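Local structure of blue copper protein (Hyphomicrobium denitrificans, 3EF4) at residues A1-M7 with D30-P36; K25-G29 with N68-E72; S40-V46 with V76-H82. The protein binds one copper ion in a type 1 (blue) site and probably carries electrons in the periplasm. One frame throughout, in Å; residues are numbered along the deposited sequence. Where two conformers were deposited one is given.

All three interactions belong to one cupredoxin-type beta fold and reach the same mixed sheet. Interaction 1 pairs strands 2-8 and 31-35. Interaction 2 joins the end of strand 18-26 to the loop after strand 65-68. Its centre lies about 12 Å from that of interaction 1, and D30 O meets A69 N. Interaction 3 pairs strand 44-45 with strand 73-78 and holds three of the four copper ligands. Its centre is about 14 Å from that of interaction 1 and about 19 Å from that of interaction 2. Along the chain interaction 1 closes before interaction 3 opens, while interaction 2 alternates with both. M7 packs on H41, so the N-terminal strand reaches the copper site.

Interaction 1. Residues A1-M7 with D30-P36; sequences AEHIVEM and DTVKFVP. With PO4 (phosphate ion), chain E; PO4 (phosphate ion), chain F.
The amino terminus, A1 N, bonds to D30 OD2 at 2.8 Å, as hydrogen bond and salt bridge in one. It comes from above the carboxylate plane, 50° out of it. The other oxygen, D30 OD1, accepts the backbone N-H of E27, so both oxygens of this acid are engaged. From here strands 2-7 and 31-35 run parallel as neighbours in the sheet of the cupredoxin fold. Their ladder opens with a weak bond from T31 N to A1 O. It then tightens through H3 N to T31 O, K33 N to H3 O, V5 N to K33 O, V35 N to V5 O and M7 N to V35 O.

H3 shares a face with V5, V32 and F34. Its CG stands anti to the carbonyl carbon (chi1 -65°), and the ring turns its nitrogens to two phosphate ions, probably from the crystallisation liquor. ND1 donates in the ring plane to O2 of the chain E phosphate at 2.9 Å. NE2 donates to O1 of the chain F phosphate, also at 2.9 Å. The first phosphate is gripped again through O3, by I4 N at 2.8 Å. A leucine in place of H3 would probably leave both phosphates without their imidazole N-H partner and weaken their hold on this strand.

Further along this face the contact is apolar. V5 lies alongside F34, with V5 CB 3.6 Å from F34 CD2. V5 CG2 meets V32 CG1 at 3.7 Å. On the other face I4 and V35 cross at about a right angle, and I4 CG2 touches V35 CG2 at 3.8 Å. The pairing thus runs from a charged end to an apolar middle. With both ring nitrogens donating, H3 is likely to be an imidazolium in this crystal, a charge the phosphates would favour.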
ATOM      1  N   ALA A   1     -12.520  12.320   2.830  1.00 34.20           N
ATOM      2  CA  ALA A   1     -13.200  11.073   2.449  1.00 27.70           C
ATOM      3  C   ALA A   1     -12.389   9.853   2.909  1.00 22.84           C
ATOM      4  O   ALA A   1     -11.185   9.848   2.781  1.00 25.85           O
ATOM      5  CB  ALA A   1     -13.378  11.112   0.934  1.00 34.20           C
ATOM      6  N   GLU A   2     -13.011   8.836   3.486  1.00 20.73           N
ATOM      7  CA  GLU A   2     -12.296   7.642   3.927  1.00 18.29           C
ATOM      8  C   GLU A   2     -12.269   6.566   2.847  1.00 16.30           C
ATOM      9  O   GLU A   2     -13.263   6.366   2.123  1.00 21.25           O
ATOM     10  CB  GLU A   2     -13.049   7.087   5.129  1.00 23.46           C
ATOM     11  CG  GLU A   2     -12.433   5.871   5.808  1.00 25.08           C
ATOM     12  CD  GLU A   2     -13.279   5.424   6.984  1.00 28.45           C
ATOM     13  OE1 GLU A   2     -14.363   4.848   6.826  1.00 27.26           O
ATOM     14  OE2 GLU A   2     -12.855   5.684   8.127  1.00 40.55           O
ATOM     15  N   HIS A   3     -11.162   5.868   2.758  1.00 13.76           N
ATOM     16  CA  HIS A   3     -10.976   4.784   1.810  1.00 13.14           C
ATOM     17  C   HIS A   3     -10.595   3.568   2.638  1.00 13.23           C
ATOM     18  O   HIS A   3      -9.870   3.745   3.632  1.00 15.66           O
ATOM     19  CB  HIS A   3      -9.915   5.063   0.793  1.00 13.73           C
ATOM     20  CG  HIS A   3     -10.268   6.185  -0.099  1.00 17.18           C
ATOM     21  ND1 HIS A   3     -10.662   5.959  -1.397  1.00 22.76           N
ATOM     22  CD2 HIS A   3     -10.340   7.507   0.110  1.00 21.57           C
ATOM     23  CE1 HIS A   3     -10.932   7.123  -1.953  1.00 25.52           C
ATOM     24  NE2 HIS A   3     -10.743   8.080  -1.068  1.00 25.30           N
ATOM     25  N   ILE A   4     -11.076   2.409   2.248  1.00 13.35           N
ATOM     26  CA  ILE A   4     -10.813   1.159   2.967  1.00 12.61           C
ATOM     27  C   ILE A   4      -9.966   0.232   2.130  1.00 11.81           C
ATOM     28  O   ILE A   4     -10.234   0.049   0.934  1.00 13.20           O
ATOM     29  CB  ILE A   4     -12.158   0.459   3.290  1.00 13.51           C
ATOM     30  CG1 ILE A   4     -13.085   1.363   4.096  1.00 14.89           C
ATOM     31  CG2 ILE A   4     -11.868  -0.855   4.020  1.00 15.63           C
ATOM     32  CD1 ILE A   4     -12.571   1.743   5.468  1.00 16.56           C
ATOM     33  N   VAL A   5      -8.950  -0.355   2.768  1.00 10.51           N
ATOM     34  CA  VAL A   5      -8.171  -1.406   2.140  1.00 10.42           C
ATOM     35  C   VAL A   5      -8.241  -2.620   3.027  1.00 10.83           C
ATOM     36  O   VAL A   5      -7.887  -2.579   4.196  1.00 11.82           O
ATOM     37  CB  VAL A   5      -6.722  -0.956   1.952  1.00 11.15           C
ATOM     38  CG1 VAL A   5      -5.884  -2.107   1.430  1.00 11.43           C
ATOM     39  CG2 VAL A   5      -6.689   0.242   1.026  1.00 12.63           C
ATOM     40  N   GLU A   6      -8.770  -3.707   2.492  1.00 10.92           N
ATOM     41  CA  GLU A   6      -8.862  -4.934   3.239  1.00 12.13           C
ATOM     42  C   GLU A   6      -7.585  -5.777   3.173  1.00 11.62           C
ATOM     43  O   GLU A   6      -6.966  -5.874   2.110  1.00 12.18           O
ATOM     44  CB  GLU A   6     -10.010  -5.795   2.689  1.00 13.72           C
ATOM     45  CG  GLU A   6     -11.370  -5.160   2.811  1.00 15.00           C
ATOM     46  CD  GLU A   6     -12.503  -6.127   2.459  1.00 18.58           C
ATOM     47  OE1 GLU A   6     -12.186  -7.179   1.844  1.00 23.13           O
ATOM     48  OE2 GLU A   6     -13.643  -5.796   2.821  1.00 21.13           O
ATOM     49  N   MET A   7      -7.211  -6.365   4.311  1.00 11.33           N
ATOM     50  CA  MET A   7      -6.136  -7.349   4.379  1.00 10.61           C
ATOM     51  C   MET A   7      -6.724  -8.754   4.187  1.00 12.14           C
ATOM     52  O   MET A   7      -7.513  -9.162   5.073  1.00 13.76           O
ATOM     53  CB  MET A   7      -5.360  -7.079   5.686  0.50 11.78           C
ATOM     54  CG  MET A   7      -4.656  -5.736   5.595  0.50 12.61           C
ATOM     55  SD  MET A   7      -3.701  -5.114   6.976  0.50 13.32           S
ATOM     56  CE  MET A   7      -4.987  -4.830   8.182  0.50 16.03           C
ATOM     57  N   ASP A  30      -7.761  12.892   3.136  1.00 18.73           N
ATOM     58  CA  ASP A  30      -8.450  11.621   3.228  1.00 18.14           C
ATOM     59  C   ASP A  30      -7.740  10.705   4.211  1.00 17.17           C
ATOM     60  O   ASP A  30      -6.578  10.815   4.521  1.00 18.45           O
ATOM     61  CB  ASP A  30      -8.499  10.925   1.871  1.00 16.59           C
ATOM     62  CG  ASP A  30      -9.455  11.595   0.904  1.00 18.56           C
ATOM     63  OD1 ASP A  30      -9.453  11.175  -0.273  1.00 18.95           O
ATOM     64  OD2 ASP A  30     -10.198  12.530   1.271  1.00 20.92           O
ATOM     65  N   THR A  31      -8.477   9.738   4.687  1.00 21.22           N
ATOM     66  CA  THR A  31      -7.863   8.674   5.453  1.00 21.75           C
ATOM     67  C   THR A  31      -7.948   7.384   4.651  1.00 19.09           C
ATOM     68  O   THR A  31      -8.899   7.115   3.908  1.00 22.93           O
ATOM     69  CB  THR A  31      -8.519   8.394   6.805  1.00 22.83           C
ATOM     70  OG1 THR A  31      -9.898   8.230   6.436  1.00 24.97           O
ATOM     71  CG2 THR A  31      -8.553   9.526   7.787  1.00 24.84           C
ATOM     72  N   VAL A  32      -6.939   6.553   4.819  1.00 14.97           N
ATOM     73  CA  VAL A  32      -6.985   5.214   4.284  1.00 13.22           C
ATOM     74  C   VAL A  32      -6.885   4.263   5.472  1.00 11.99           C
ATOM     75  O   VAL A  32      -5.893   4.261   6.217  1.00 12.59           O
ATOM     76  CB  VAL A  32      -5.862   4.931   3.262  1.00 15.33           C
ATOM     77  CG1 VAL A  32      -6.014   3.531   2.683  1.00 15.67           C
ATOM     78  CG2 VAL A  32      -5.881   5.980   2.158  1.00 19.20           C
ATOM     79  N   LYS A  33      -7.920   3.473   5.696  1.00 12.32           N
ATOM     80  CA  LYS A  33      -7.948   2.514   6.799  1.00 11.89           C
ATOM     81  C   LYS A  33      -7.701   1.123   6.267  1.00 11.10           C
ATOM     82  O   LYS A  33      -8.447   0.653   5.384  1.00 12.29           O
ATOM     83  CB  LYS A  33      -9.336   2.466   7.484  1.00 14.53           C
ATOM     84  CG  LYS A  33      -9.961   3.642   8.042  1.00 21.64           C
ATOM     85  CD  LYS A  33     -11.115   3.214   8.963  1.00 24.32           C
ATOM     86  CE  LYS A  33     -11.232   4.361   9.969  1.00 28.93           C
ATOM     87  NZ  LYS A  33     -12.327   4.058  10.955  1.00 39.05           N
ATOM     88  N   PHE A  34      -6.681   0.490   6.797  1.00 11.15           N
ATOM     89  CA  PHE A  34      -6.323  -0.888   6.500  1.00 10.87           C
ATOM     90  C   PHE A  34      -6.967  -1.761   7.565  1.00 11.74           C
ATOM     91  O   PHE A  34      -6.702  -1.572   8.754  1.00 12.61           O
ATOM     92  CB  PHE A  34      -4.783  -1.048   6.508  1.00 11.23           C
ATOM     93  CG  PHE A  34      -4.120  -0.137   5.488  1.00  9.93           C
ATOM     94  CD1 PHE A  34      -3.785   1.165   5.817  1.00 11.18           C
ATOM     95  CD2 PHE A  34      -3.907  -0.588   4.200  1.00 11.21           C
ATOM     96  CE1 PHE A  34      -3.258   1.994   4.856  1.00 12.03           C
ATOM     97  CE2 PHE A  34      -3.358   0.255   3.232  1.00 11.66           C
ATOM     98  CZ  PHE A  34      -3.044   1.547   3.588  1.00 12.25           C
ATOM     99  N   VAL A  35      -7.875  -2.633   7.120  1.00 11.47           N
ATOM    100  CA  VAL A  35      -8.708  -3.370   8.045  1.00 11.56           C
ATOM    101  C   VAL A  35      -8.398  -4.864   8.002  1.00 12.44           C
ATOM    102  O   VAL A  35      -8.169  -5.400   6.918  1.00 11.24           O
ATOM    103  CB  VAL A  35     -10.207  -3.109   7.795  1.00 12.65           C
ATOM    104  CG1 VAL A  35     -10.523  -1.636   8.071  1.00 14.90           C
ATOM    105  CG2 VAL A  35     -10.665  -3.521   6.396  1.00 14.91           C
ATOM    106  N   PRO A  36      -8.360  -5.522   9.150  1.00 12.72           N
ATOM    107  CA  PRO A  36      -7.984  -6.932   9.214  1.00 13.31           C
ATOM    108  C   PRO A  36      -9.146  -7.875   8.877  1.00 13.53           C
ATOM    109  O   PRO A  36      -9.656  -8.651   9.714  1.00 16.77           O
ATOM    110  CB  PRO A  36      -7.576  -7.054  10.682  1.00 15.05           C
ATOM    111  CG  PRO A  36      -8.515  -6.108  11.407  1.00 16.07           C
ATOM    112  CD  PRO A  36      -8.560  -4.933  10.481  1.00 14.96           C
TER
HETATM  113  P   PO4 E 402     -11.711   2.221  -1.487  1.00 27.29           P
HETATM  114  O1  PO4 E 402     -12.539   1.071  -2.144  1.00 38.14           O
HETATM  115  O2  PO4 E 402     -11.496   3.405  -2.497  1.00 34.77           O
HETATM  116  O3  PO4 E 402     -12.457   2.753  -0.199  1.00 28.60           O
HETATM  117  O4  PO4 E 402     -10.280   1.662  -1.043  1.00 25.22           O
HETATM  118  P   PO4 F 403     -11.617  11.171  -2.705  0.50 34.65           P
HETATM  119  O1  PO4 F 403     -12.551  10.187  -1.894  0.50 40.35           O
HETATM  120  O2  PO4 F 403     -12.465  11.896  -3.826  0.50 36.60           O
HETATM  121  O3  PO4 F 403     -11.013  12.246  -1.726  0.50 36.56           O
HETATM  122  O4  PO4 F 403     -10.448  10.344  -3.367  0.50 38.93           O

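Interaction 2. Residues K25-G29 with N68-E72; sequences KVEAG and NAEKE
Two connections at the end of the beta sandwich of the cupredoxin fold, away from the copper, meet where A28 and G29 pack against A69 and E70. One is the turn that leads from strand 18-26 into strand 31-35. The other is the loop that leaves strand 65-68 for strand 73-78. Within the two segments one backbone hydrogen bond joins them: G29 N donates to A69 O at 2.8 Å. The donor is tilted 31° from the carbonyl plane. A second bond, from A69 N to the backbone of D30, adds to it, so the peptide groups on both sides of A69 are held by the turn.

G29 has a positive phi of 92°. At its backbone angles a side chain would jam against the carbonyl oxygen of A28. The small residue therefore fits the bend that brings its N-H to A69.

On the buried side the contact is apolar. V26 and A69 both point their CB toward the other segment. V26 CG2, placed between the backbone N and the carbonyl carbon, reaches A69 CB at 3.7 Å. A69 CB also lies 4.0 Å from E27 O. V91 and V93 of strand 88-93 pack on V26, and V93 touches A69 as well, which places this pair against the sandwich interior.

At the surface, A28 CB rests on E70 O at 3.3 Å. The E70 side chain starts away from the turn but bends at chi2, and its OE2 comes back to 3.9 Å from G29 CA.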
ATOM      1  N   LYS A  25      -6.379   5.666  -5.128  1.00 12.48           N
ATOM      2  CA  LYS A  25      -6.206   7.085  -5.352  1.00 13.46           C
ATOM      3  C   LYS A  25      -7.073   7.868  -4.394  1.00 13.06           C
ATOM      4  O   LYS A  25      -8.281   7.656  -4.288  1.00 14.54           O
ATOM      5  CB  LYS A  25      -6.524   7.415  -6.825  1.00 17.12           C
ATOM      6  CG  LYS A  25      -6.525   8.936  -7.031  1.00 21.19           C
ATOM      7  CD  LYS A  25      -5.173   9.534  -7.206  1.00 22.58           C
ATOM      8  CE  LYS A  25      -5.142  11.023  -7.554  1.00 24.20           C
ATOM      9  NZ  LYS A  25      -6.135  11.815  -6.772  1.00 30.52           N
ATOM     10  N   VAL A  26      -6.436   8.773  -3.663  1.00 12.57           N
ATOM     11  CA  VAL A  26      -7.066   9.573  -2.653  1.00 13.99           C
ATOM     12  C   VAL A  26      -6.617  11.030  -2.784  1.00 15.24           C
ATOM     13  O   VAL A  26      -5.774  11.385  -3.618  1.00 16.66           O
ATOM     14  CB  VAL A  26      -6.791   9.068  -1.231  1.00 14.05           C
ATOM     15  CG1 VAL A  26      -7.039   7.580  -1.131  1.00 13.99           C
ATOM     16  CG2 VAL A  26      -5.350   9.368  -0.821  1.00 16.52           C
ATOM     17  N   GLU A  27      -7.257  11.860  -1.975  1.00 17.47           N
ATOM     18  CA  GLU A  27      -6.832  13.273  -1.983  1.00 18.68           C
ATOM     19  C   GLU A  27      -6.327  13.622  -0.590  1.00 17.79           C
ATOM     20  O   GLU A  27      -6.614  12.966   0.404  1.00 17.19           O
ATOM     21  CB  GLU A  27      -7.956  14.222  -2.403  1.00 24.68           C
ATOM     22  CG  GLU A  27      -8.342  14.072  -3.883  1.00 30.01           C
ATOM     23  CD  GLU A  27      -7.257  14.348  -4.905  1.00 35.57           C
ATOM     24  OE1 GLU A  27      -7.379  14.043  -6.124  1.00 48.04           O
ATOM     25  OE2 GLU A  27      -6.193  14.907  -4.575  1.00 39.36           O
ATOM     26  N   ALA A  28      -5.537  14.694  -0.546  1.00 18.21           N
ATOM     27  CA  ALA A  28      -5.078  15.133   0.754  1.00 17.83           C
ATOM     28  C   ALA A  28      -6.232  15.385   1.721  1.00 18.13           C
ATOM     29  O   ALA A  28      -7.253  15.926   1.261  1.00 21.84           O
ATOM     30  CB  ALA A  28      -4.300  16.426   0.565  1.00 19.59           C
ATOM     31  N   GLY A  29      -6.062  14.992   2.967  1.00 18.84           N
ATOM     32  CA  GLY A  29      -7.070  15.083   3.986  1.00 20.08           C
ATOM     33  C   GLY A  29      -7.914  13.834   4.105  1.00 20.98           C
ATOM     34  O   GLY A  29      -8.702  13.690   5.050  1.00 23.92           O
ATOM     35  N   ASN A  68      -2.995   8.624   7.230  1.00 11.34           N
ATOM     36  CA  ASN A  68      -3.616   9.946   7.081  1.00 12.48           C
ATOM     37  C   ASN A  68      -2.982  10.616   5.878  1.00 11.60           C
ATOM     38  O   ASN A  68      -1.868  11.120   5.935  1.00 13.26           O
ATOM     39  CB  ASN A  68      -3.422  10.779   8.336  1.00 13.19           C
ATOM     40  CG  ASN A  68      -4.066  10.200   9.569  1.00 14.89           C
ATOM     41  OD1 ASN A  68      -3.430  10.104  10.638  1.00 21.73           O
ATOM     42  ND2 ASN A  68      -5.276   9.808   9.424  1.00 13.67           N
ATOM     43  N   ALA A  69      -3.647  10.594   4.740  1.00 12.42           N
ATOM     44  CA  ALA A  69      -3.099  11.136   3.507  1.00 12.10           C
ATOM     45  C   ALA A  69      -3.014  12.638   3.617  1.00 12.40           C
ATOM     46  O   ALA A  69      -4.050  13.230   3.890  1.00 14.66           O
ATOM     47  CB  ALA A  69      -3.990  10.678   2.356  1.00 14.04           C
ATOM     48  N   GLU A  70      -1.827  13.219   3.449  1.00 11.04           N
ATOM     49  CA  GLU A  70      -1.645  14.654   3.616  1.00 11.43           C
ATOM     50  C   GLU A  70      -0.794  15.254   2.514  1.00 11.96           C
ATOM     51  O   GLU A  70      -1.261  16.150   1.807  1.00 13.85           O
ATOM     52  CB  GLU A  70      -1.054  14.957   4.997  1.00 11.55           C
ATOM     53  CG  GLU A  70      -1.967  14.596   6.146  1.00 12.29           C
ATOM     54  CD  GLU A  70      -3.256  15.390   6.206  1.00 12.12           C
ATOM     55  OE1 GLU A  70      -3.203  16.545   5.740  1.00 12.94           O
ATOM     56  OE2 GLU A  70      -4.248  14.864   6.731  1.00 15.92           O
ATOM     57  N   LYS A  71       0.444  14.848   2.384  1.00 11.91           N
ATOM     58  CA  LYS A  71       1.367  15.328   1.388  1.00 12.10           C
ATOM     59  C   LYS A  71       1.199  14.552   0.097  1.00 11.44           C
ATOM     60  O   LYS A  71       1.140  13.320   0.091  1.00 11.27           O
ATOM     61  CB  LYS A  71       2.805  15.229   1.930  1.00 12.18           C
ATOM     62  CG  LYS A  71       3.819  15.854   0.965  1.00 15.72           C
ATOM     63  CD  LYS A  71       5.257  15.805   1.452  1.00 19.91           C
ATOM     64  CE  LYS A  71       6.199  16.506   0.445  1.00 24.99           C
ATOM     65  N   GLU A  72       1.173  15.240  -1.037  1.00 12.89           N
ATOM     66  CA  GLU A  72       0.972  14.588  -2.328  1.00 14.11           C
ATOM     67  C   GLU A  72       2.116  13.646  -2.612  1.00 12.70           C
ATOM     68  O   GLU A  72       3.268  13.904  -2.221  1.00 14.91           O
ATOM     69  CB  GLU A  72       0.909  15.668  -3.447  1.00 18.17           C
ATOM     70  CG  GLU A  72       2.275  16.317  -3.711  1.00 25.80           C
ATOM     71  CD  GLU A  72       2.385  17.544  -4.605  1.00 30.15           C
ATOM     72  OE1 GLU A  72       1.403  17.828  -5.328  1.00 35.58           O
ATOM     73  OE2 GLU A  72       3.443  18.279  -4.618  1.00 35.65           O
TER

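Interaction 3. Residues S40-V46 with V76-H82; sequences SHNAESV and VLKCAPH. With CU (copper (II) ion), chain D; PO4 (phosphate ion), chain H.
H41 crosses to C79 and H82 in the type 1 copper site of this cupredoxin fold. Its CB lies 3.4 Å from copper, with C79 SG next. CG comes nearer the metal, at 3.0 Å. With CG anti to the carbonyl carbon (chi1 -57°), the ring swings toward the metal, and ND1 binds copper at 2.0 Å. CE1 lies beside CE1 of H82. NE2 is hydrogen-bonded to N9 OD1, which fixes the turn of the ring.

C79 SG binds the same copper at 2.2 Å and sits at the edge of the H41 ring, in its plane. H82 ND1 binds too. The two histidine rings meet rim to rim with planes 57° apart. M87 SD completes the site.

The thiolate has a second-shell partner, since N42 N donates to C79 SG at 3.5 Å in a nearly straight bond. The N42 amide is held at both ends. Its OD1 accepts A80 N at 2.7 Å in the carbonyl plane. Its ND2 donates to the anti lone pair of E44 OE1 and also to G59 O. The buried N42 O has no hydrogen-bond donor, though C79 CA makes a CA-H...O contact with it.

Beyond the site the segments become an antiparallel pair. E44 and K78 exchange both backbone bonds, and V46 N donates to V76 O. V46 CG2 packs against the aliphatic stem of K78, 3.7 Å from K78 CB. The extended lysine ends with NZ hydrogen-bonded, at 2.7 Å, to O2 of a phosphate ion (chain H), probably from the crystallisation liquor.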
ATOM      1  N   SER A  40      -4.015 -12.118  10.786  1.00 15.21           N
ATOM      2  CA  SER A  40      -2.599 -12.469  10.602  1.00 15.04           C
ATOM      3  C   SER A  40      -1.932 -11.654   9.517  1.00 13.61           C
ATOM      4  O   SER A  40      -0.986 -12.169   8.901  1.00 19.09           O
ATOM      5  CB  SER A  40      -2.409 -13.961  10.373  1.00 16.77           C
ATOM      6  OG  SER A  40      -3.002 -14.678  11.467  1.00 19.66           O
ATOM      7  N   HIS A  41      -2.369 -10.421   9.330  1.00 11.09           N
ATOM      8  CA  HIS A  41      -1.758  -9.457   8.440  1.00 10.58           C
ATOM      9  C   HIS A  41      -1.459  -8.170   9.162  1.00 10.57           C
ATOM     10  O   HIS A  41      -1.962  -7.933  10.245  1.00 12.58           O
ATOM     11  CB  HIS A  41      -2.686  -9.145   7.287  1.00 11.65           C
ATOM     12  CG  HIS A  41      -3.122 -10.324   6.482  1.00 11.73           C
ATOM     13  ND1 HIS A  41      -2.287 -10.916   5.549  1.00 11.40           N
ATOM     14  CD2 HIS A  41      -4.289 -11.022   6.508  1.00 12.68           C
ATOM     15  CE1 HIS A  41      -2.940 -11.923   5.024  1.00 11.78           C
ATOM     16  NE2 HIS A  41      -4.167 -12.031   5.577  1.00 12.55           N
ATOM     17  N   ASN A  42      -0.660  -7.309   8.580  1.00 10.41           N
ATOM     18  CA  ASN A  42      -0.569  -5.936   9.002  1.00 10.63           C
ATOM     19  C   ASN A  42      -0.386  -5.039   7.783  1.00 10.35           C
ATOM     20  O   ASN A  42      -0.283  -5.482   6.653  1.00  9.87           O
ATOM     21  CB  ASN A  42       0.504  -5.671  10.040  1.00 12.44           C
ATOM     22  CG  ASN A  42       1.910  -5.467   9.506  1.00 11.58           C
ATOM     23  OD1 ASN A  42       2.308  -6.087   8.534  1.00 12.43           O
ATOM     24  ND2 ASN A  42       2.619  -4.570  10.172  1.00 13.13           N
ATOM     25  N   ALA A  43      -0.296  -3.744   8.075  1.00 10.18           N
ATOM     26  CA  ALA A  43       0.067  -2.767   7.037  1.00  9.27           C
ATOM     27  C   ALA A  43       1.075  -1.822   7.648  1.00  8.97           C
ATOM     28  O   ALA A  43       0.884  -1.282   8.732  1.00 10.07           O
ATOM     29  CB  ALA A  43      -1.126  -2.004   6.527  1.00 10.29           C
ATOM     30  N   GLU A  44       2.187  -1.634   6.964  1.00  8.79           N
ATOM     31  CA  GLU A  44       3.250  -0.724   7.410  1.00  9.27           C
ATOM     32  C   GLU A  44       3.970  -0.147   6.213  1.00  7.93           C
ATOM     33  O   GLU A  44       4.094  -0.773   5.144  1.00  8.66           O
ATOM     34  CB  GLU A  44       4.209  -1.437   8.354  1.00 10.01           C
ATOM     35  CG  GLU A  44       5.023  -2.557   7.720  1.00 10.99           C
ATOM     36  CD  GLU A  44       5.908  -3.181   8.752  1.00 12.91           C
ATOM     37  OE1 GLU A  44       5.417  -3.839   9.661  1.00 14.03           O
ATOM     38  OE2 GLU A  44       7.131  -2.991   8.740  1.00 26.29           O
ATOM     39  N   SER A  45       4.529   1.034   6.378  1.00  8.45           N
ATOM     40  CA  SER A  45       5.309   1.657   5.344  1.00  8.15           C
ATOM     41  C   SER A  45       6.466   0.809   4.868  1.00  8.64           C
ATOM     42  O   SER A  45       7.139   0.187   5.694  1.00  9.42           O
ATOM     43  CB  SER A  45       5.896   2.973   5.893  1.00  9.00           C
ATOM     44  OG  SER A  45       4.899   3.860   6.317  1.00  9.66           O
ATOM     45  N   VAL A  46       6.725   0.814   3.577  1.00  8.25           N
ATOM     46  CA  VAL A  46       7.999   0.331   3.056  1.00  9.10           C
ATOM     47  C   VAL A  46       8.952   1.510   3.191  1.00  9.48           C
ATOM     48  O   VAL A  46       8.965   2.419   2.384  1.00  9.78           O
ATOM     49  CB  VAL A  46       7.854  -0.176   1.633  1.00  8.86           C
ATOM     50  CG1 VAL A  46       9.187  -0.607   1.061  1.00 11.20           C
ATOM     51  CG2 VAL A  46       6.926  -1.391   1.603  1.00 10.10           C
ATOM     52  N   VAL A  76       3.960   3.479  -0.560  1.00  7.52           N
ATOM     53  CA  VAL A  76       3.968   2.022  -0.615  1.00  7.83           C
ATOM     54  C   VAL A  76       3.904   1.467   0.791  1.00  7.78           C
ATOM     55  O   VAL A  76       4.743   1.840   1.642  1.00  7.95           O
ATOM     56  CB  VAL A  76       5.247   1.495  -1.328  1.00  8.36           C
ATOM     57  CG1 VAL A  76       5.175  -0.023  -1.435  1.00  9.35           C
ATOM     58  CG2 VAL A  76       5.401   2.110  -2.693  1.00  9.40           C
ATOM     59  N   LEU A  77       2.956   0.556   1.018  1.00  7.81           N
ATOM     60  CA  LEU A  77       2.876  -0.184   2.270  1.00  7.82           C
ATOM     61  C   LEU A  77       2.982  -1.667   1.969  1.00  7.92           C
ATOM     62  O   LEU A  77       2.636  -2.134   0.902  1.00  8.25           O
ATOM     63  CB  LEU A  77       1.628   0.138   3.072  1.00  8.27           C
ATOM     64  CG  LEU A  77       1.443   1.582   3.500  1.00  9.08           C
ATOM     65  CD1 LEU A  77       0.713   2.398   2.462  1.00  9.41           C
ATOM     66  CD2 LEU A  77       0.708   1.664   4.841  1.00 10.00           C
ATOM     67  N   LYS A  78       3.458  -2.404   2.980  1.00  8.41           N
ATOM     68  CA  LYS A  78       3.539  -3.823   2.931  1.00  8.26           C
ATOM     69  C   LYS A  78       2.854  -4.445   4.141  1.00  8.19           C
ATOM     70  O   LYS A  78       2.647  -3.809   5.144  1.00  8.81           O
ATOM     71  CB  LYS A  78       5.024  -4.298   2.910  1.00  9.49           C
ATOM     72  CG  LYS A  78       5.796  -3.886   4.154  1.00 10.48           C
ATOM     73  CD  LYS A  78       7.235  -4.411   4.119  1.00 12.85           C
ATOM     74  CE  LYS A  78       8.022  -3.833   5.297  1.00 17.73           C
ATOM     75  NZ  LYS A  78       9.423  -4.294   5.308  1.00 21.53           N
ATOM     76  N   CYS A  79       2.591  -5.742   3.995  1.00  8.92           N
ATOM     77  CA  CYS A  79       2.287  -6.628   5.107  1.00  9.11           C
ATOM     78  C   CYS A  79       3.586  -7.336   5.460  1.00  9.56           C
ATOM     79  O   CYS A  79       4.193  -7.965   4.588  1.00 10.10           O
ATOM     80  CB  CYS A  79       1.210  -7.615   4.743  1.00 10.00           C
ATOM     81  SG  CYS A  79       1.035  -8.942   5.940  1.00 10.44           S
ATOM     82  N   ALA A  80       4.049  -7.177   6.707  1.00  9.64           N
ATOM     83  CA  ALA A  80       5.366  -7.681   7.048  1.00 10.76           C
ATOM     84  C   ALA A  80       5.524  -9.179   6.781  1.00 11.01           C
ATOM     85  O   ALA A  80       6.490  -9.549   6.097  1.00 12.49           O
ATOM     86  CB  ALA A  80       5.696  -7.391   8.505  1.00 13.20           C
ATOM     87  N   PRO A  81       4.699 -10.072   7.259  1.00 11.10           N
ATOM     88  CA  PRO A  81       4.939 -11.471   6.965  1.00 11.48           C
ATOM     89  C   PRO A  81       4.701 -11.882   5.529  1.00 10.80           C
ATOM     90  O   PRO A  81       5.197 -12.940   5.133  1.00 11.62           O
ATOM     91  CB  PRO A  81       3.928 -12.170   7.894  1.00 14.13           C
ATOM     92  CG  PRO A  81       2.841 -11.196   8.069  1.00 11.94           C
ATOM     93  CD  PRO A  81       3.532  -9.842   8.169  1.00 11.80           C
ATOM     94  N   HIS A  82       3.929 -11.091   4.781  1.00 10.51           N
ATOM     95  CA  HIS A  82       3.587 -11.514   3.433  1.00  9.79           C
ATOM     96  C   HIS A  82       4.150 -10.680   2.303  1.00  9.82           C
ATOM     97  O   HIS A  82       3.803 -10.892   1.155  1.00 10.65           O
ATOM     98  CB  HIS A  82       2.074 -11.648   3.260  1.00 10.81           C
ATOM     99  CG  HIS A  82       1.472 -12.619   4.227  1.00 10.96           C
ATOM    100  ND1 HIS A  82       0.390 -12.206   4.973  1.00 10.56           N
ATOM    101  CD2 HIS A  82       1.729 -13.893   4.526  1.00 11.65           C
ATOM    102  CE1 HIS A  82       0.040 -13.245   5.738  1.00 11.49           C
ATOM    103  NE2 HIS A  82       0.866 -14.261   5.492  1.00 11.63           N
TER
HETATM  104 CU    CU D 401      -0.424 -10.346   5.061  1.00 11.31          CU
HETATM  105  P   PO4 H 405       9.845  -4.788   9.345  1.00 33.25           P
HETATM  106  O1  PO4 H 405       9.354  -6.260   9.113  1.00 44.72           O
HETATM  107  O2  PO4 H 405      10.063  -4.069   7.943  1.00 41.25           O
HETATM  108  O3  PO4 H 405       8.746  -3.978  10.157  1.00 40.98           O
HETATM  109  O4  PO4 H 405      11.206  -4.780  10.128  1.00 44.92           O